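Local coordinates for hemolysin activator protein CdiB (Acinetobacter baumannii ACICU, PDB 6WIL) that probably exports its partner toxin CdiA across the outer membrane, as a two-partner-secretion transporter of the Omp85 superfamily used in contact-dependent growth inhibition, at residues Q212-D224 / Y234-F246. Sequence-based numbering, arbitrary orientation.
Sequences QALQKVNFNLSVD and YMGNIGIGINNPF
Phe219 and Ile240, a non-hydrogen-bonded pair of the antiparallel hairpin, lie side by side and point the same way. With CG beside the backbone N (chi1 -68°), the Phe219 ring is placed alongside Ile240, its CE1 3.7 Å from Ile240 CD1. Val217 CG1 touches Ile240 CG2 more loosely, at 4.4 Å, while Leu221 CD2 lies 4.3 Å from Ile238 CG1. This apolar row lies on the outer face of the 16-stranded barrel, where it probably meets lipid.

Paired backbone bonds join the strands from Asn218 to Asp224; Gly239 N to Asn220 O, at 2.6 Å, is the shortest. One further bond, from Asn243 N to Lys216 O (2.7 Å), forms where loop 214-216 leads into strand 217-228.

The opposite face is polar and turns to the lumen, where Met235 and Asn237 touch Arg17 of helix 8-27. Opposite Asn220 and Asn218 stand Gly239 and Gly241, whereas Ser222 CB meets Asn237 CB at 4.0 Å. The polar ends of this last pair diverge, Ser222 OG to Asn557 and Asn237 OD1 to Asn255. Farther along, Asp224 bonds to Arg460 (salt bridge) and Ser555. The chemistry implies a backbone-held transmembrane hairpin, apolar toward probable lipid, its inward polar groups tied to both adjoining strands and Arg460.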
loop_
_atom_site.group_PDB
_atom_site.type_symbol
_atom_site.label_atom_id
_atom_site.label_comp_id
_atom_site.label_asym_id
_atom_site.label_seq_id
_atom_site.Cartn_x
_atom_site.Cartn_y
_atom_site.Cartn_z
ATOM N N GLN A 212 -8.089 -14.697 -16.994
ATOM C CA GLN A 212 -7.764 -16.057 -16.587
ATOM C C GLN A 212 -7.754 -16.094 -15.069
ATOM O O GLN A 212 -6.929 -15.426 -14.438
ATOM C CB GLN A 212 -6.411 -16.496 -17.153
ATOM C CG GLN A 212 -5.779 -17.669 -16.432
ATOM C CD GLN A 212 -4.392 -17.981 -16.953
ATOM O OE1 GLN A 212 -4.225 -18.368 -18.109
ATOM N NE2 GLN A 212 -3.384 -17.798 -16.106
ATOM N N ALA A 213 -8.673 -16.860 -14.485
ATOM C CA ALA A 213 -8.824 -16.875 -13.037
ATOM C C ALA A 213 -7.546 -17.354 -12.358
ATOM O O ALA A 213 -6.873 -18.272 -12.835
ATOM C CB ALA A 213 -10.000 -17.766 -12.639
ATOM N N LEU A 214 -7.205 -16.708 -11.246
ATOM C CA LEU A 214 -6.068 -17.122 -10.440
ATOM C C LEU A 214 -6.455 -18.304 -9.557
ATOM O O LEU A 214 -7.635 -18.547 -9.288
ATOM C CB LEU A 214 -5.566 -15.963 -9.577
ATOM C CG LEU A 214 -5.148 -14.686 -10.311
ATOM C CD1 LEU A 214 -4.864 -13.564 -9.322
ATOM C CD2 LEU A 214 -3.934 -14.948 -11.190
ATOM N N GLN A 215 -5.439 -19.042 -9.108
ATOM C CA GLN A 215 -5.660 -20.202 -8.250
ATOM C C GLN A 215 -6.571 -19.844 -7.080
ATOM O O GLN A 215 -6.308 -18.894 -6.338
ATOM C CB GLN A 215 -4.319 -20.732 -7.743
ATOM C CG GLN A 215 -4.414 -21.939 -6.825
ATOM C CD GLN A 215 -3.047 -22.448 -6.416
ATOM O OE1 GLN A 215 -2.089 -22.358 -7.182
ATOM N NE2 GLN A 215 -2.947 -22.976 -5.202
ATOM N N LYS A 216 -7.655 -20.613 -6.933
ATOM C CA LYS A 216 -8.713 -20.239 -5.995
ATOM C C LYS A 216 -8.253 -20.347 -4.546
ATOM O O LYS A 216 -8.614 -19.507 -3.714
ATOM C CB LYS A 216 -9.953 -21.106 -6.223
ATOM C CG LYS A 216 -10.512 -21.045 -7.637
ATOM C CD LYS A 216 -12.021 -20.856 -7.629
ATOM C CE LYS A 216 -12.401 -19.420 -7.289
ATOM N NZ LYS A 216 -12.049 -18.468 -8.384
ATOM N N VAL A 217 -7.470 -21.370 -4.218
ATOM C CA VAL A 217 -7.084 -21.651 -2.840
ATOM C C VAL A 217 -5.566 -21.712 -2.765
ATOM O O VAL A 217 -4.931 -22.440 -3.536
ATOM C CB VAL A 217 -7.704 -22.966 -2.329
ATOM C CG1 VAL A 217 -7.312 -23.208 -0.883
ATOM C CG2 VAL A 217 -9.221 -22.931 -2.481
ATOM N N ASN A 218 -4.990 -20.954 -1.838
ATOM C CA ASN A 218 -3.547 -20.879 -1.677
ATOM C C ASN A 218 -3.180 -21.187 -0.237
ATOM O O ASN A 218 -3.843 -20.726 0.695
ATOM C CB ASN A 218 -3.012 -19.496 -2.073
ATOM C CG ASN A 218 -3.189 -19.210 -3.546
ATOM O OD1 ASN A 218 -4.292 -18.910 -4.002
ATOM N ND2 ASN A 218 -2.100 -19.298 -4.303
ATOM N N PHE A 219 -2.125 -21.972 -0.062
ATOM C CA PHE A 219 -1.651 -22.368 1.251
ATOM C C PHE A 219 -0.230 -21.868 1.451
ATOM O O PHE A 219 0.561 -21.796 0.507
ATOM C CB PHE A 219 -1.691 -23.888 1.432
ATOM C CG PHE A 219 -3.078 -24.458 1.476
ATOM C CD1 PHE A 219 -3.850 -24.351 2.619
ATOM C CD2 PHE A 219 -3.603 -25.115 0.377
ATOM C CE1 PHE A 219 -5.128 -24.881 2.662
ATOM C CE2 PHE A 219 -4.877 -25.648 0.415
ATOM C CZ PHE A 219 -5.640 -25.529 1.558
ATOM N N ASN A 220 0.079 -21.516 2.695
ATOM C CA ASN A 220 1.417 -21.077 3.079
ATOM C C ASN A 220 1.701 -21.617 4.471
ATOM O O ASN A 220 1.047 -21.214 5.438
ATOM C CB ASN A 220 1.537 -19.554 3.050
ATOM C CG ASN A 220 1.511 -18.999 1.648
ATOM O OD1 ASN A 220 2.549 -18.882 0.999
ATOM N ND2 ASN A 220 0.320 -18.658 1.164
ATOM N N LEU A 221 2.661 -22.529 4.568
ATOM C CA LEU A 221 3.121 -23.048 5.847
ATOM C C LEU A 221 4.528 -22.537 6.113
ATOM O O LEU A 221 5.416 -22.676 5.265
ATOM C CB LEU A 221 3.092 -24.576 5.870
ATOM C CG LEU A 221 1.692 -25.169 5.736
ATOM C CD1 LEU A 221 1.414 -25.545 4.294
ATOM C CD2 LEU A 221 1.516 -26.362 6.656
ATOM N N SER A 222 4.722 -21.938 7.286
ATOM C CA SER A 222 5.999 -21.360 7.672
ATOM C C SER A 222 6.440 -21.905 9.019
ATOM O O SER A 222 5.621 -22.168 9.904
ATOM C CB SER A 222 5.936 -19.825 7.757
ATOM O OG SER A 222 5.957 -19.236 6.471
ATOM N N VAL A 223 7.752 -22.062 9.163
ATOM C CA VAL A 223 8.387 -22.325 10.447
ATOM C C VAL A 223 9.549 -21.354 10.596
ATOM O O VAL A 223 10.318 -21.148 9.650
ATOM C CB VAL A 223 8.868 -23.783 10.571
ATOM C CG1 VAL A 223 7.682 -24.712 10.756
ATOM C CG2 VAL A 223 9.669 -24.188 9.343
ATOM N N ASP A 224 9.667 -20.744 11.771
ATOM C CA ASP A 224 10.746 -19.806 12.042
ATOM C C ASP A 224 11.401 -20.149 13.369
ATOM O O ASP A 224 10.717 -20.412 14.364
ATOM C CB ASP A 224 10.242 -18.357 12.060
ATOM C CG ASP A 224 11.377 -17.346 12.047
ATOM O OD1 ASP A 224 12.199 -17.352 12.987
ATOM O OD2 ASP A 224 11.457 -16.554 11.086
ATOM N N TYR A 234 10.318 -20.384 18.485
ATOM C CA TYR A 234 9.994 -21.293 17.390
ATOM C C TYR A 234 8.547 -21.066 16.977
ATOM O O TYR A 234 7.630 -21.248 17.786
ATOM C CB TYR A 234 10.232 -22.750 17.802
ATOM C CG TYR A 234 11.622 -22.996 18.355
ATOM C CD1 TYR A 234 11.930 -22.684 19.676
ATOM C CD2 TYR A 234 12.629 -23.531 17.559
ATOM C CE1 TYR A 234 13.195 -22.896 20.190
ATOM C CE2 TYR A 234 13.900 -23.752 18.069
ATOM C CZ TYR A 234 14.176 -23.431 19.384
ATOM O OH TYR A 234 15.431 -23.642 19.901
HETATM N N MSE A 235 8.348 -20.671 15.723
HETATM C CA MSE A 235 7.026 -20.306 15.225
HETATM C C MSE A 235 6.536 -21.225 14.117
HETATM O O MSE A 235 7.320 -21.723 13.316
HETATM C CB MSE A 235 7.035 -18.868 14.708
HETATM C CG MSE A 235 6.493 -17.838 15.681
HETATM SE SE MSE A 235 6.679 -16.029 14.970
HETATM C CE MSE A 235 5.986 -16.354 13.178
ATOM N N GLY A 236 5.225 -21.433 14.078
ATOM C CA GLY A 236 4.595 -22.154 12.993
ATOM C C GLY A 236 3.376 -21.415 12.484
ATOM O O GLY A 236 2.512 -21.019 13.271
ATOM N N ASN A 237 3.296 -21.217 11.173
ATOM C CA ASN A 237 2.208 -20.463 10.571
ATOM C C ASN A 237 1.530 -21.294 9.495
ATOM O O ASN A 237 2.196 -21.942 8.684
ATOM C CB ASN A 237 2.712 -19.145 9.961
ATOM C CG ASN A 237 2.372 -17.940 10.814
ATOM O OD1 ASN A 237 1.319 -17.325 10.646
ATOM N ND2 ASN A 237 3.265 -17.593 11.733
ATOM N N ILE A 238 0.202 -21.268 9.496
ATOM C CA ILE A 238 -0.609 -21.837 8.428
ATOM C C ILE A 238 -1.409 -20.689 7.831
ATOM O O ILE A 238 -2.293 -20.131 8.495
ATOM C CB ILE A 238 -1.535 -22.954 8.927
ATOM C CG1 ILE A 238 -0.723 -24.068 9.590
ATOM C CG2 ILE A 238 -2.368 -23.505 7.774
ATOM C CD1 ILE A 238 -1.565 -25.058 10.374
ATOM N N GLY A 239 -1.096 -20.326 6.593
ATOM C CA GLY A 239 -1.805 -19.272 5.879
ATOM C C GLY A 239 -2.657 -19.861 4.776
ATOM O O GLY A 239 -2.203 -20.727 4.020
ATOM N N ILE A 240 -3.903 -19.400 4.686
ATOM C CA ILE A 240 -4.816 -19.812 3.628
ATOM C C ILE A 240 -5.315 -18.568 2.912
ATOM O O ILE A 240 -5.872 -17.663 3.544
ATOM C CB ILE A 240 -6.001 -20.632 4.159
ATOM C CG1 ILE A 240 -5.500 -21.823 4.971
ATOM C CG2 ILE A 240 -6.870 -21.099 2.995
ATOM C CD1 ILE A 240 -6.586 -22.812 5.333
ATOM N N GLY A 241 -5.117 -18.522 1.599
ATOM C CA GLY A 241 -5.681 -17.468 0.786
ATOM C C GLY A 241 -6.742 -18.014 -0.147
ATOM O O GLY A 241 -6.470 -18.913 -0.947
ATOM N N ILE A 242 -7.959 -17.491 -0.038
ATOM C CA ILE A 242 -9.064 -17.859 -0.912
ATOM C C ILE A 242 -9.335 -16.692 -1.849
ATOM O O ILE A 242 -9.553 -15.562 -1.398
ATOM C CB ILE A 242 -10.318 -18.231 -0.106
ATOM C CG1 ILE A 242 -10.014 -19.428 0.795
ATOM C CG2 ILE A 242 -11.474 -18.541 -1.043
ATOM C CD1 ILE A 242 -10.835 -19.462 2.053
ATOM N N ASN A 243 -9.334 -16.969 -3.149
ATOM C CA ASN A 243 -9.386 -15.946 -4.185
ATOM C C ASN A 243 -10.778 -15.910 -4.802
ATOM O O ASN A 243 -11.248 -16.917 -5.343
ATOM C CB ASN A 243 -8.331 -16.224 -5.253
ATOM C CG ASN A 243 -8.186 -15.091 -6.233
ATOM O OD1 ASN A 243 -8.783 -15.108 -7.309
ATOM N ND2 ASN A 243 -7.386 -14.095 -5.871
ATOM N N ASN A 244 -11.430 -14.748 -4.722
ATOM C CA ASN A 244 -12.739 -14.489 -5.316
ATOM C C ASN A 244 -13.816 -15.450 -4.808
ATOM O O ASN A 244 -14.591 -15.973 -5.619
ATOM C CB ASN A 244 -12.640 -14.574 -6.843
ATOM C CG ASN A 244 -13.686 -13.729 -7.551
ATOM O OD1 ASN A 244 -14.120 -12.696 -7.039
ATOM N ND2 ASN A 244 -14.092 -14.165 -8.742
ATOM N N PRO A 245 -13.930 -15.681 -3.491
ATOM C CA PRO A 245 -14.878 -16.711 -3.027
ATOM C C PRO A 245 -16.333 -16.368 -3.295
ATOM O O PRO A 245 -17.091 -17.239 -3.736
ATOM C CB PRO A 245 -14.581 -16.803 -1.524
ATOM C CG PRO A 245 -14.088 -15.453 -1.166
ATOM C CD PRO A 245 -13.310 -14.966 -2.359
ATOM N N PHE A 246 -16.752 -15.128 -3.042
ATOM C CA PHE A 246 -18.123 -14.706 -3.298
ATOM C C PHE A 246 -18.286 -14.028 -4.656
ATOM O O PHE A 246 -19.294 -13.350 -4.881
ATOM C CB PHE A 246 -18.611 -13.782 -2.182
ATOM C CG PHE A 246 -18.808 -14.477 -0.867
ATOM C CD1 PHE A 246 -19.933 -15.255 -0.644
ATOM C CD2 PHE A 246 -17.870 -14.355 0.143
ATOM C CE1 PHE A 246 -20.118 -15.903 0.562
ATOM C CE2 PHE A 246 -18.050 -14.998 1.354
ATOM C CZ PHE A 246 -19.176 -15.773 1.563
#